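Long-range contacts in cadherin-23 (Mus musculus, PDB 5VH2), which probably serves hearing and mechanotransduction as a calcium-dependent adhesion protein of the cadherin family, here represented by its extracellular repeats EC12 and EC13: residues Asn105-Ala110 / Ala191-Pro196; Val133-Tyr138 / Gly169-Lys174; Pro6-Gln11 / Val31-Lys36; Tyr46-Gly51 / Tyr79-Ser84. The protein carries 1 engineered substitution. One frame throughout, in Å; residues are numbered along the deposited sequence.

Interaction 1. Residues Asn105-Ala110 / Ala191-Pro196; sequences NELDEA and ADDGGP. With NA (sodium ion), chain H; CA (calcium ion), chain F; CA (calcium ion), chain G.
Leu-107, in the metal-binding linker between two cadherin repeats, lays its side chain on the turn Asp-193 to Pro-196. CG stands anti to the backbone N (chi1 -164°), which carries the branch point from CB toward the turn, about equally near Asp-193 OD2 and Gly-195 CA. The side chains of Leu-107 and Asp-193 pass in opposite directions, with Leu-107 CD1 3.8 Å from Asp-193 OD2. The other methyl, CD2, ends on the turn backbone, 3.5 Å from Gly-194 O. With an alanine here, a gap is likely to open above Gly-194 and Gly-195, and the Asp-193 carboxylate would lose its apolar neighbour on the linker. The carboxylate is tied down by sodium, which Asp-193 OD2 binds at 2.5 Å while the linker offers Glu-109 O at 2.4 Å and Ala-110 O at 2.2 Å; Asp-141 and the engineered Asp-139 complete the site. A weak bond from Gly-195 N reaches the second oxygen, Asp-193 OD1. Next to Leu-107, Asp-108 OD1 bridges two calcium ions, one of them also held by Glu-109 OE1. Around this joint, Leu-107 touches Asp-139 on strand 131-139, and Asp-193, just beyond strand 184-192, leans on Val-111 of strand 111-113.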
loop_
_atom_site.group_PDB
_atom_site.type_symbol
_atom_site.label_atom_id
_atom_site.label_comp_id
_atom_site.label_asym_id
_atom_site.label_seq_id
_atom_site.Cartn_x
_atom_site.Cartn_y
_atom_site.Cartn_z
ATOM N N ASN A 105 -4.972 -4.619 2.977
ATOM C CA ASN A 105 -4.469 -3.300 2.614
ATOM C C ASN A 105 -4.228 -2.470 3.866
ATOM O O ASN A 105 -5.097 -2.347 4.716
ATOM C CB ASN A 105 -5.457 -2.594 1.702
ATOM C CG ASN A 105 -4.905 -1.292 1.136
ATOM O OD1 ASN A 105 -3.677 -1.060 1.093
ATOM N ND2 ASN A 105 -5.815 -0.427 0.686
ATOM N N GLU A 106 -3.016 -1.972 4.003
ATOM C CA GLU A 106 -2.677 -1.058 5.067
ATOM C C GLU A 106 -2.145 0.218 4.456
ATOM O O GLU A 106 -1.775 0.241 3.281
ATOM C CB GLU A 106 -1.585 -1.648 5.932
ATOM C CG GLU A 106 -1.855 -3.025 6.501
ATOM C CD GLU A 106 -0.833 -3.370 7.573
ATOM O OE1 GLU A 106 -0.962 -2.845 8.704
ATOM O OE2 GLU A 106 0.133 -4.113 7.270
ATOM N N LEU A 107 -2.102 1.269 5.260
ATOM C CA LEU A 107 -1.656 2.570 4.810
ATOM C C LEU A 107 -0.132 2.621 4.748
ATOM O O LEU A 107 0.535 3.008 5.711
ATOM C CB LEU A 107 -2.190 3.628 5.754
ATOM C CG LEU A 107 -2.161 5.071 5.246
ATOM C CD1 LEU A 107 -3.230 5.375 4.194
ATOM C CD2 LEU A 107 -2.334 5.978 6.450
ATOM N N ASP A 108 0.404 2.250 3.588
ATOM C CA ASP A 108 1.849 2.200 3.344
ATOM C C ASP A 108 2.284 2.860 2.016
ATOM O O ASP A 108 3.378 2.612 1.532
ATOM C CB ASP A 108 2.301 0.739 3.354
ATOM C CG ASP A 108 1.731 -0.076 2.189
ATOM O OD1 ASP A 108 0.674 0.286 1.625
ATOM O OD2 ASP A 108 2.328 -1.104 1.835
ATOM N N GLU A 109 1.427 3.686 1.432
ATOM C CA GLU A 109 1.713 4.255 0.112
ATOM C C GLU A 109 1.483 5.750 0.115
ATOM O O GLU A 109 0.861 6.269 1.023
ATOM C CB GLU A 109 0.853 3.616 -0.991
ATOM C CG GLU A 109 0.985 2.122 -1.141
ATOM C CD GLU A 109 2.322 1.699 -1.686
ATOM O OE1 GLU A 109 2.555 0.484 -1.747
ATOM O OE2 GLU A 109 3.132 2.567 -2.049
ATOM N N ALA A 110 1.959 6.410 -0.949
ATOM C CA ALA A 110 1.936 7.865 -1.057
ATOM C C ALA A 110 0.574 8.350 -1.573
ATOM O O ALA A 110 -0.467 7.746 -1.247
ATOM C CB ALA A 110 3.092 8.341 -1.946
ATOM N N ALA A 191 0.102 17.270 0.633
ATOM C CA ALA A 191 -1.069 16.416 0.834
ATOM C C ALA A 191 -0.687 15.278 1.781
ATOM O O ALA A 191 0.138 14.408 1.450
ATOM C CB ALA A 191 -1.532 15.856 -0.505
ATOM N N ASP A 192 -1.254 15.303 2.982
ATOM C CA ASP A 192 -0.943 14.305 4.018
ATOM C C ASP A 192 -2.065 13.270 4.080
ATOM O O ASP A 192 -3.250 13.637 4.143
ATOM C CB ASP A 192 -0.815 14.990 5.371
ATOM C CG ASP A 192 0.323 16.054 5.409
ATOM O OD1 ASP A 192 1.500 15.663 5.200
ATOM O OD2 ASP A 192 0.073 17.268 5.680
ATOM N N ASP A 193 -1.711 11.996 4.066
ATOM C CA ASP A 193 -2.721 10.918 4.111
ATOM C C ASP A 193 -2.831 10.287 5.507
ATOM O O ASP A 193 -3.589 9.325 5.717
ATOM C CB ASP A 193 -2.400 9.814 3.076
ATOM C CG ASP A 193 -1.070 9.115 3.346
ATOM O OD1 ASP A 193 -0.222 9.609 4.136
ATOM O OD2 ASP A 193 -0.902 8.049 2.729
ATOM N N GLY A 194 -2.042 10.815 6.440
ATOM C CA GLY A 194 -1.896 10.195 7.760
ATOM C C GLY A 194 -0.921 9.030 7.770
ATOM O O GLY A 194 -0.877 8.239 8.720
ATOM N N GLY A 195 -0.121 8.927 6.713
ATOM C CA GLY A 195 0.705 7.769 6.497
ATOM C C GLY A 195 2.167 8.015 6.833
ATOM O O GLY A 195 2.547 9.117 7.279
ATOM N N PRO A 196 3.022 7.045 6.454
ATOM C CA PRO A 196 4.467 7.128 6.612
ATOM C C PRO A 196 5.192 8.062 5.598
ATOM O O PRO A 196 6.123 8.801 6.001
ATOM C CB PRO A 196 4.917 5.680 6.399
ATOM C CG PRO A 196 3.860 5.068 5.511
ATOM C CD PRO A 196 2.591 5.826 5.725
HETATM NA NA NA H . -1.384 6.861 0.606
HETATM CA CA CA F . -1.644 -0.332 1.055
HETATM CA CA CA G . 1.319 -1.086 -0.544
#

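Interaction 2. Residues Val133-Tyr138 / Gly169-Lys174; sequences VRVQAY and GVITVK
Val-133 and Val-135 face Ile-171 and Gly-169 where strands 131-139 and 170-173 run antiparallel in one sheet of the second cadherin repeat, a beta sandwich. Two backbone bonds join the segments 133-138 and 169-174. Ile-171 N gives its hydrogen to Val-133 O at 3.0 Å, and Val-135 N reaches Gly-169 O at 2.8 Å. Between these bonds, Arg-134 and Val-170 form a non-hydrogen-bonded pair with their side chains on the same face of the sheet. Val-170 CG2 lies against the aliphatic part of the arginine, 3.6 Å from Arg-134 CG. The arginine chain is extended from CG to NE, with chi1 -171° turning CG away from the backbone N, and its NE is hydrogen-bonded to Thr-168 O; Gln-136 CD lies over one face of the guanidinium group, offset toward its rim. This anchoring probably limits rotation of the arginine end while its methylenes stay on the valine. On the other face of the sheet, the side chains of Val-133 and Ile-171 lie side by side, pointing the same way, with Val-133 CG1 4.1 Å from Ile-171 CD1, and Val-135 CG2 comes to 4.3 Å from the same Ile-171 CD1. Val-204, on strand 200-209 of the partner sheet, touches all three residues, so this face of the sheet is turned toward the partner sheet. At the end of the pairing, Gly-169 has a positive phi (72°), and a CB there would collide with Val-135 O; instead Gly-169 CA makes a CA-H...O contact of 3.4 Å with Val-135 O.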
loop_
_atom_site.group_PDB
_atom_site.type_symbol
_atom_site.label_atom_id
_atom_site.label_comp_id
_atom_site.label_asym_id
_atom_site.label_seq_id
_atom_site.Cartn_x
_atom_site.Cartn_y
_atom_site.Cartn_z
ATOM N N VAL A 133 -8.193 28.609 -6.723
ATOM C CA VAL A 133 -7.977 27.323 -7.395
ATOM C C VAL A 133 -8.138 26.249 -6.313
ATOM O O VAL A 133 -8.160 26.566 -5.109
ATOM C CB VAL A 133 -6.572 27.241 -8.060
ATOM C CG1 VAL A 133 -5.487 27.032 -7.013
ATOM C CG2 VAL A 133 -6.517 26.160 -9.146
ATOM N N ARG A 134 -8.267 24.992 -6.726
ATOM C CA ARG A 134 -8.412 23.915 -5.756
ATOM C C ARG A 134 -7.450 22.762 -5.980
ATOM O O ARG A 134 -7.422 22.166 -7.058
ATOM C CB ARG A 134 -9.824 23.399 -5.770
ATOM C CG ARG A 134 -10.081 22.439 -4.642
ATOM C CD ARG A 134 -11.418 21.754 -4.792
ATOM N NE ARG A 134 -11.531 20.696 -3.806
ATOM C CZ ARG A 134 -12.617 19.967 -3.613
ATOM N NH1 ARG A 134 -12.611 19.049 -2.656
ATOM N NH2 ARG A 134 -13.716 20.166 -4.346
ATOM N N VAL A 135 -6.674 22.449 -4.940
ATOM C CA VAL A 135 -5.760 21.308 -5.000
ATOM C C VAL A 135 -6.530 20.132 -4.441
ATOM O O VAL A 135 -7.189 20.262 -3.423
ATOM C CB VAL A 135 -4.488 21.513 -4.164
ATOM C CG1 VAL A 135 -3.629 20.245 -4.143
ATOM C CG2 VAL A 135 -3.710 22.709 -4.700
ATOM N N GLN A 136 -6.447 19.006 -5.146
ATOM C CA GLN A 136 -7.160 17.797 -4.805
ATOM C C GLN A 136 -6.198 16.646 -5.022
ATOM O O GLN A 136 -5.501 16.598 -6.035
ATOM C CB GLN A 136 -8.403 17.612 -5.697
ATOM C CG GLN A 136 -9.571 18.487 -5.322
ATOM C CD GLN A 136 -10.726 18.376 -6.318
ATOM O OE1 GLN A 136 -10.903 19.253 -7.180
ATOM N NE2 GLN A 136 -11.516 17.300 -6.213
ATOM N N ALA A 137 -6.201 15.717 -4.075
ATOM C CA ALA A 137 -5.285 14.597 -4.087
ATOM C C ALA A 137 -5.985 13.322 -3.598
ATOM O O ALA A 137 -7.041 13.370 -2.955
ATOM C CB ALA A 137 -4.048 14.924 -3.267
ATOM N N TYR A 138 -5.409 12.182 -3.960
ATOM C CA TYR A 138 -6.104 10.898 -3.913
ATOM C C TYR A 138 -5.179 9.841 -3.340
ATOM O O TYR A 138 -4.205 9.425 -3.992
ATOM C CB TYR A 138 -6.567 10.496 -5.302
ATOM C CG TYR A 138 -7.439 11.534 -5.920
ATOM C CD1 TYR A 138 -6.890 12.601 -6.609
ATOM C CD2 TYR A 138 -8.823 11.483 -5.777
ATOM C CE1 TYR A 138 -7.696 13.577 -7.150
ATOM C CE2 TYR A 138 -9.636 12.424 -6.376
ATOM C CZ TYR A 138 -9.059 13.468 -7.053
ATOM O OH TYR A 138 -9.831 14.456 -7.588
ATOM N N GLY A 169 -8.876 21.544 0.311
ATOM C CA GLY A 169 -7.735 21.913 -0.524
ATOM C C GLY A 169 -7.982 23.140 -1.391
ATOM O O GLY A 169 -7.238 23.389 -2.351
ATOM N N VAL A 170 -9.012 23.907 -1.054
ATOM C CA VAL A 170 -9.335 25.131 -1.776
ATOM C C VAL A 170 -8.429 26.235 -1.250
ATOM O O VAL A 170 -8.327 26.444 -0.026
ATOM C CB VAL A 170 -10.824 25.553 -1.604
ATOM C CG1 VAL A 170 -11.071 26.946 -2.152
ATOM C CG2 VAL A 170 -11.755 24.573 -2.315
ATOM N N ILE A 171 -7.755 26.930 -2.168
ATOM C CA ILE A 171 -6.921 28.060 -1.808
ATOM C C ILE A 171 -7.773 29.307 -1.976
ATOM O O ILE A 171 -8.447 29.474 -3.015
ATOM C CB ILE A 171 -5.674 28.136 -2.695
ATOM C CG1 ILE A 171 -4.719 26.990 -2.328
ATOM C CG2 ILE A 171 -4.974 29.473 -2.535
ATOM C CD1 ILE A 171 -3.611 26.760 -3.342
ATOM N N THR A 172 -7.749 30.183 -0.960
ATOM C CA THR A 172 -8.539 31.428 -0.965
ATOM C C THR A 172 -7.649 32.640 -0.734
ATOM O O THR A 172 -6.480 32.515 -0.351
ATOM C CB THR A 172 -9.608 31.423 0.122
ATOM O OG1 THR A 172 -9.018 31.001 1.364
ATOM C CG2 THR A 172 -10.776 30.499 -0.287
ATOM N N VAL A 173 -8.200 33.825 -0.967
ATOM C CA VAL A 173 -7.483 35.054 -0.635
ATOM C C VAL A 173 -7.673 35.395 0.854
ATOM O O VAL A 173 -8.787 35.500 1.370
ATOM C CB VAL A 173 -7.906 36.198 -1.571
ATOM C CG1 VAL A 173 -7.340 37.516 -1.126
ATOM C CG2 VAL A 173 -7.409 35.891 -2.972
ATOM N N LYS A 174 -6.548 35.527 1.529
ATOM C CA LYS A 174 -6.459 35.722 2.964
ATOM C C LYS A 174 -6.222 37.184 3.259
ATOM O O LYS A 174 -6.893 37.733 4.105
ATOM C CB LYS A 174 -5.281 34.909 3.497
ATOM C CG LYS A 174 -5.094 34.916 5.014
ATOM C CD LYS A 174 -3.927 33.986 5.362
ATOM C CE LYS A 174 -3.254 34.409 6.644
ATOM N NZ LYS A 174 -2.530 33.266 7.253
#

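Interaction 3. Residues Pro6-Gln11 / Val31-Lys36; sequences PVFTQQ and VRATDK. With CA (calcium ion), chain E.
A short antiparallel ladder at the start of the first cadherin repeat pairs Val-7 and Phe-8 with Thr-34 and Ala-33, directly beside the calcium site that includes Asp-35. Val-7 and Thr-34 form a hydrogen-bonded pair: Val-7 N binds Thr-34 O at 3.1 Å, and Thr-34 N returns a bond of 2.9 Å to Val-7 O. That oxygen also receives a weak bond from Thr-34 OG1, which chi1 44° sets between the backbone N and carbonyl carbon of its own residue. Farther along, Thr-9 N meets Arg-32 O at 2.8 Å, and Thr-9 OG1 is hydrogen-bonded to Tyr-13 OH. Between these bonds lies the non-hydrogen-bonded pair of Phe-8 and Ala-33. Here Ala-33 CB sits over the centre of the Phe-8 ring, 3.8 Å from its centroid and 10° off the normal, in a CH-pi contact. Phe-8 CE1 reaches 3.9 Å from Val-31 CB, while Pro-6 CB flanks the alanine methyl at 3.9 Å from Ala-33 CB. The ring is also packed against Val-83 and Ala-85 of strand 78-87. Were Phe-8 replaced by a serine, the Ala-33 methyl would probably lose the ring face on which it rests, and a gap would open toward Val-31 and strand 78-87. Pro-6 lies alongside Asp-35, whose OD2 binds calcium at 2.9 Å, with Asp-37, Gly-41 and Asp-87 among the other ligands. The chemistry thus changes along the ladder: backbone bonds and an apolar sandwich interior give way, two residues after Ala-33, to a calcium site that Asp-35 joins and that Glu-4, just ahead of Pro-6, also binds.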
loop_
_atom_site.group_PDB
_atom_site.type_symbol
_atom_site.label_atom_id
_atom_site.label_comp_id
_atom_site.label_asym_id
_atom_site.label_seq_id
_atom_site.Cartn_x
_atom_site.Cartn_y
_atom_site.Cartn_z
ATOM N N PRO A 6 -0.149 -39.711 1.592
ATOM C CA PRO A 6 -0.486 -38.653 2.544
ATOM C C PRO A 6 -1.755 -37.918 2.160
ATOM O O PRO A 6 -1.983 -37.640 0.984
ATOM C CB PRO A 6 0.715 -37.683 2.479
ATOM C CG PRO A 6 1.795 -38.460 1.821
ATOM C CD PRO A 6 1.075 -39.370 0.845
ATOM N N VAL A 7 -2.557 -37.614 3.166
ATOM C CA VAL A 7 -3.748 -36.806 2.987
ATOM C C VAL A 7 -3.600 -35.597 3.913
ATOM O O VAL A 7 -3.396 -35.772 5.125
ATOM C CB VAL A 7 -4.995 -37.597 3.393
ATOM C CG1 VAL A 7 -6.245 -36.758 3.194
ATOM C CG2 VAL A 7 -5.065 -38.890 2.596
ATOM N N PHE A 8 -3.665 -34.385 3.340
ATOM C CA PHE A 8 -3.701 -33.160 4.121
ATOM C C PHE A 8 -4.981 -33.102 4.940
ATOM O O PHE A 8 -5.972 -33.731 4.603
ATOM C CB PHE A 8 -3.589 -31.917 3.219
ATOM C CG PHE A 8 -2.189 -31.668 2.713
ATOM C CD1 PHE A 8 -1.280 -30.927 3.454
ATOM C CD2 PHE A 8 -1.780 -32.188 1.498
ATOM C CE1 PHE A 8 0.006 -30.694 2.975
ATOM C CE2 PHE A 8 -0.501 -31.955 1.012
ATOM C CZ PHE A 8 0.400 -31.214 1.757
ATOM N N THR A 9 -4.958 -32.358 6.047
ATOM C CA THR A 9 -6.181 -32.178 6.857
ATOM C C THR A 9 -7.199 -31.258 6.212
ATOM O O THR A 9 -8.324 -31.205 6.667
ATOM C CB THR A 9 -5.896 -31.636 8.250
ATOM O OG1 THR A 9 -5.308 -30.339 8.135
ATOM C CG2 THR A 9 -4.974 -32.555 8.986
ATOM N N GLN A 10 -6.801 -30.493 5.200
ATOM C CA GLN A 10 -7.762 -29.649 4.440
ATOM C C GLN A 10 -7.418 -29.646 2.942
ATOM O O GLN A 10 -6.227 -29.690 2.597
ATOM C CB GLN A 10 -7.772 -28.209 4.971
ATOM C CG GLN A 10 -8.403 -28.056 6.324
ATOM C CD GLN A 10 -8.466 -26.620 6.778
ATOM O OE1 GLN A 10 -7.652 -26.171 7.588
ATOM N NE2 GLN A 10 -9.521 -25.920 6.344
ATOM N N GLN A 11 -8.440 -29.599 2.075
ATOM C CA GLN A 11 -8.259 -29.472 0.621
ATOM C C GLN A 11 -7.703 -28.095 0.203
ATOM O O GLN A 11 -6.772 -28.012 -0.601
ATOM C CB GLN A 11 -9.578 -29.740 -0.116
ATOM C CG GLN A 11 -9.835 -31.217 -0.323
ATOM C CD GLN A 11 -10.904 -31.501 -1.365
ATOM O OE1 GLN A 11 -12.061 -31.554 -1.020
ATOM N NE2 GLN A 11 -10.515 -31.760 -2.616
ATOM N N VAL A 31 0.432 -26.293 7.422
ATOM C CA VAL A 31 -0.226 -27.427 6.759
ATOM C C VAL A 31 0.156 -28.727 7.463
ATOM O O VAL A 31 1.147 -28.793 8.197
ATOM C CB VAL A 31 0.074 -27.519 5.229
ATOM C CG1 VAL A 31 -0.450 -26.280 4.513
ATOM C CG2 VAL A 31 1.558 -27.705 4.958
ATOM N N ARG A 32 -0.642 -29.747 7.217
ATOM C CA ARG A 32 -0.409 -31.039 7.836
ATOM C C ARG A 32 -1.025 -32.163 7.001
ATOM O O ARG A 32 -2.237 -32.137 6.703
ATOM C CB ARG A 32 -0.953 -31.082 9.275
ATOM C CG ARG A 32 -0.212 -32.148 10.058
ATOM C CD ARG A 32 -0.821 -32.581 11.371
ATOM N NE ARG A 32 -0.333 -33.931 11.638
ATOM C CZ ARG A 32 -0.761 -34.706 12.636
ATOM N NH1 ARG A 32 -1.735 -34.298 13.467
ATOM N NH2 ARG A 32 -0.263 -35.939 12.753
ATOM N N ALA A 33 -0.170 -33.111 6.606
ATOM C CA ALA A 33 -0.617 -34.301 5.917
ATOM C C ALA A 33 -0.224 -35.497 6.738
ATOM O O ALA A 33 0.915 -35.624 7.147
ATOM C CB ALA A 33 -0.028 -34.401 4.521
ATOM N N THR A 34 -1.184 -36.373 6.974
ATOM C CA THR A 34 -0.987 -37.554 7.770
ATOM C C THR A 34 -0.818 -38.740 6.818
ATOM O O THR A 34 -1.464 -38.804 5.758
ATOM C CB THR A 34 -2.169 -37.749 8.711
ATOM O OG1 THR A 34 -3.373 -37.507 7.976
ATOM C CG2 THR A 34 -2.097 -36.746 9.805
ATOM N N ASP A 35 0.090 -39.632 7.212
ATOM C CA ASP A 35 0.333 -40.901 6.534
ATOM C C ASP A 35 0.484 -41.945 7.632
ATOM O O ASP A 35 1.248 -41.749 8.555
ATOM C CB ASP A 35 1.587 -40.782 5.685
ATOM C CG ASP A 35 1.724 -41.897 4.674
ATOM O OD1 ASP A 35 1.378 -43.063 4.947
ATOM O OD2 ASP A 35 2.276 -41.635 3.611
ATOM N N LYS A 36 -0.329 -42.993 7.576
ATOM C CA LYS A 36 -0.427 -43.928 8.715
ATOM C C LYS A 36 0.308 -45.232 8.434
ATOM O O LYS A 36 0.253 -46.145 9.229
ATOM C CB LYS A 36 -1.886 -44.181 9.101
ATOM C CG LYS A 36 -2.648 -42.873 9.419
ATOM C CD LYS A 36 -4.077 -42.993 9.921
ATOM C CE LYS A 36 -4.861 -44.150 9.319
ATOM N NZ LYS A 36 -4.930 -44.162 7.824
HETATM CA CA CA E . 2.856 -44.174 2.392
#

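Interaction 4. Residues Tyr46-Gly51 / Tyr79-Ser84; sequences YRILSG and YLMNVS
A beta bulge interrupts the antiparallel pairing of edge strand 44-50 with strand 78-87, in one sheet of the first cadherin repeat's beta sandwich. Ahead of it, Arg-47 and Ser-84 are a hydrogen-bonded pair: Ser-84 N binds Arg-47 O at 2.8 Å, and Arg-47 N returns a bond to Ser-84 O. Ile-48 then faces Val-83, and the register slips by one, so that Leu-49 N binds Asn-82 O at 2.7 Å while Asn-82 N bonds to Ser-50 O at 2.8 Å. The extra residue, Leu-49, drapes its side chain along the other strand, with Leu-49 CD1 4.0 Å from Ser-84 CB. On the inner face, Ile-48 CD1 comes to 4.2 Å from Met-81 SD, the thioether chain passing it at a slant. Ile-48 and Val-83 also touch Ile-58 of the opposing sheet, so this apolar group faces that sheet. Beyond the bulge, Gly-51 has phi 102°, and a CB there would run into Leu-80 O. Gly-51 C lies 3.6 Å from Met-81 CG. The strand ends at an aromatic edge, where Gly-51 O lies near the plane of the Tyr-79 ring, 3.8 Å from Tyr-79 CD2.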
loop_
_atom_site.group_PDB
_atom_site.type_symbol
_atom_site.label_atom_id
_atom_site.label_comp_id
_atom_site.label_asym_id
_atom_site.label_seq_id
_atom_site.Cartn_x
_atom_site.Cartn_y
_atom_site.Cartn_z
ATOM N N TYR A 46 7.258 -31.769 2.827
ATOM C CA TYR A 46 6.400 -30.707 2.322
ATOM C C TYR A 46 7.108 -29.809 1.291
ATOM O O TYR A 46 8.316 -29.472 1.437
ATOM C CB TYR A 46 5.905 -29.839 3.467
ATOM C CG TYR A 46 5.018 -30.575 4.435
ATOM C CD1 TYR A 46 3.734 -30.973 4.081
ATOM C CD2 TYR A 46 5.467 -30.882 5.716
ATOM C CE1 TYR A 46 2.942 -31.664 4.970
ATOM C CE2 TYR A 46 4.679 -31.572 6.608
ATOM C CZ TYR A 46 3.430 -31.960 6.238
ATOM O OH TYR A 46 2.671 -32.605 7.177
ATOM N N ARG A 47 6.338 -29.374 0.296
ATOM C CA ARG A 47 6.890 -28.611 -0.810
ATOM C C ARG A 47 5.806 -27.777 -1.508
ATOM O O ARG A 47 4.674 -28.241 -1.695
ATOM C CB ARG A 47 7.526 -29.564 -1.820
ATOM C CG ARG A 47 8.316 -28.797 -2.868
ATOM C CD ARG A 47 8.685 -29.626 -4.096
ATOM N NE ARG A 47 10.108 -29.577 -4.453
ATOM C CZ ARG A 47 10.775 -30.593 -5.025
ATOM N NH1 ARG A 47 10.144 -31.739 -5.345
ATOM N NH2 ARG A 47 12.069 -30.467 -5.316
ATOM N N ILE A 48 6.156 -26.550 -1.902
ATOM C CA ILE A 48 5.318 -25.729 -2.777
ATOM C C ILE A 48 5.646 -25.977 -4.240
ATOM O O ILE A 48 6.778 -25.810 -4.624
ATOM C CB ILE A 48 5.527 -24.238 -2.469
ATOM C CG1 ILE A 48 5.070 -23.937 -1.021
ATOM C CG2 ILE A 48 4.734 -23.361 -3.440
ATOM C CD1 ILE A 48 5.624 -22.680 -0.427
ATOM N N LEU A 49 4.655 -26.357 -5.046
ATOM C CA LEU A 49 4.842 -26.638 -6.488
ATOM C C LEU A 49 4.635 -25.415 -7.363
ATOM O O LEU A 49 5.205 -25.338 -8.451
ATOM C CB LEU A 49 3.868 -27.717 -6.966
ATOM C CG LEU A 49 3.935 -29.075 -6.265
ATOM C CD1 LEU A 49 2.844 -29.991 -6.774
ATOM C CD2 LEU A 49 5.293 -29.753 -6.399
ATOM N N SER A 50 3.756 -24.502 -6.933
ATOM C CA SER A 50 3.484 -23.275 -7.693
ATOM C C SER A 50 2.769 -22.228 -6.842
ATOM O O SER A 50 2.097 -22.569 -5.862
ATOM C CB SER A 50 2.608 -23.586 -8.928
ATOM O OG SER A 50 1.288 -23.977 -8.543
ATOM N N GLY A 51 2.869 -20.963 -7.253
ATOM C CA GLY A 51 1.907 -19.937 -6.842
ATOM C C GLY A 51 2.394 -19.012 -5.748
ATOM O O GLY A 51 1.714 -18.066 -5.376
ATOM N N TYR A 79 -2.813 -14.787 -3.214
ATOM C CA TYR A 79 -1.905 -15.849 -3.680
ATOM C C TYR A 79 -2.623 -17.192 -3.530
ATOM O O TYR A 79 -3.327 -17.411 -2.527
ATOM C CB TYR A 79 -0.636 -15.871 -2.821
ATOM C CG TYR A 79 0.204 -14.633 -2.964
ATOM C CD1 TYR A 79 -0.047 -13.487 -2.205
ATOM C CD2 TYR A 79 1.249 -14.599 -3.882
ATOM C CE1 TYR A 79 0.722 -12.347 -2.363
ATOM C CE2 TYR A 79 2.000 -13.435 -4.079
ATOM C CZ TYR A 79 1.722 -12.323 -3.331
ATOM O OH TYR A 79 2.483 -11.201 -3.509
ATOM N N LEU A 80 -2.457 -18.092 -4.506
ATOM C CA LEU A 80 -2.970 -19.459 -4.382
ATOM C C LEU A 80 -1.851 -20.473 -4.668
ATOM O O LEU A 80 -1.499 -20.719 -5.845
ATOM C CB LEU A 80 -4.170 -19.688 -5.308
ATOM C CG LEU A 80 -4.812 -21.099 -5.280
ATOM C CD1 LEU A 80 -5.609 -21.350 -3.997
ATOM C CD2 LEU A 80 -5.675 -21.382 -6.506
ATOM N N MET A 81 -1.329 -21.079 -3.594
ATOM C CA MET A 81 -0.135 -21.920 -3.702
ATOM C C MET A 81 -0.529 -23.372 -3.751
ATOM O O MET A 81 -1.426 -23.788 -3.028
ATOM C CB MET A 81 0.763 -21.731 -2.483
ATOM C CG MET A 81 1.642 -20.521 -2.547
ATOM S SD MET A 81 2.378 -20.115 -0.990
ATOM C CE MET A 81 0.971 -19.433 -0.113
ATOM N N ASN A 82 0.189 -24.154 -4.553
ATOM C CA ASN A 82 -0.054 -25.596 -4.638
ATOM C C ASN A 82 0.991 -26.280 -3.820
ATOM O O ASN A 82 2.200 -26.060 -4.060
ATOM C CB ASN A 82 0.102 -26.094 -6.065
ATOM C CG ASN A 82 -1.151 -25.919 -6.883
ATOM O OD1 ASN A 82 -1.644 -24.826 -7.038
ATOM N ND2 ASN A 82 -1.661 -27.002 -7.433
ATOM N N VAL A 83 0.548 -27.145 -2.894
ATOM C CA VAL A 83 1.491 -27.831 -1.998
ATOM C C VAL A 83 1.409 -29.342 -2.198
ATOM O O VAL A 83 0.310 -29.889 -2.381
ATOM C CB VAL A 83 1.197 -27.468 -0.537
ATOM C CG1 VAL A 83 2.135 -28.187 0.412
ATOM C CG2 VAL A 83 1.355 -25.976 -0.322
ATOM N N SER A 84 2.557 -30.014 -2.145
ATOM C CA SER A 84 2.596 -31.478 -2.165
ATOM C C SER A 84 3.178 -32.028 -0.844
ATOM O O SER A 84 4.021 -31.373 -0.173
ATOM C CB SER A 84 3.409 -31.975 -3.354
ATOM O OG SER A 84 4.805 -31.782 -3.142
#

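In the fold
Along the chain, interaction 3 closes before interaction 4 opens, and both precede interaction 1, whose loop encloses interaction 2. Interactions 3 and 4 belong to the first repeat, their centres about 14 Å apart and in different sheets: Tyr-46 OH makes a probable hydrogen bond to Ala-33 N, and Phe-8 CZ meets Val-83 CG1, joining the two layers of the sandwich. Interaction 2 occupies the second repeat, with its centre about 60 Å from that of interaction 3. Interaction 1 lies between the repeats and touches interaction 2 through Ala-191 and Ala-137. The chain is thus two sandwiches in series, with metal ions at the joint, as expected of an elongated cadherin.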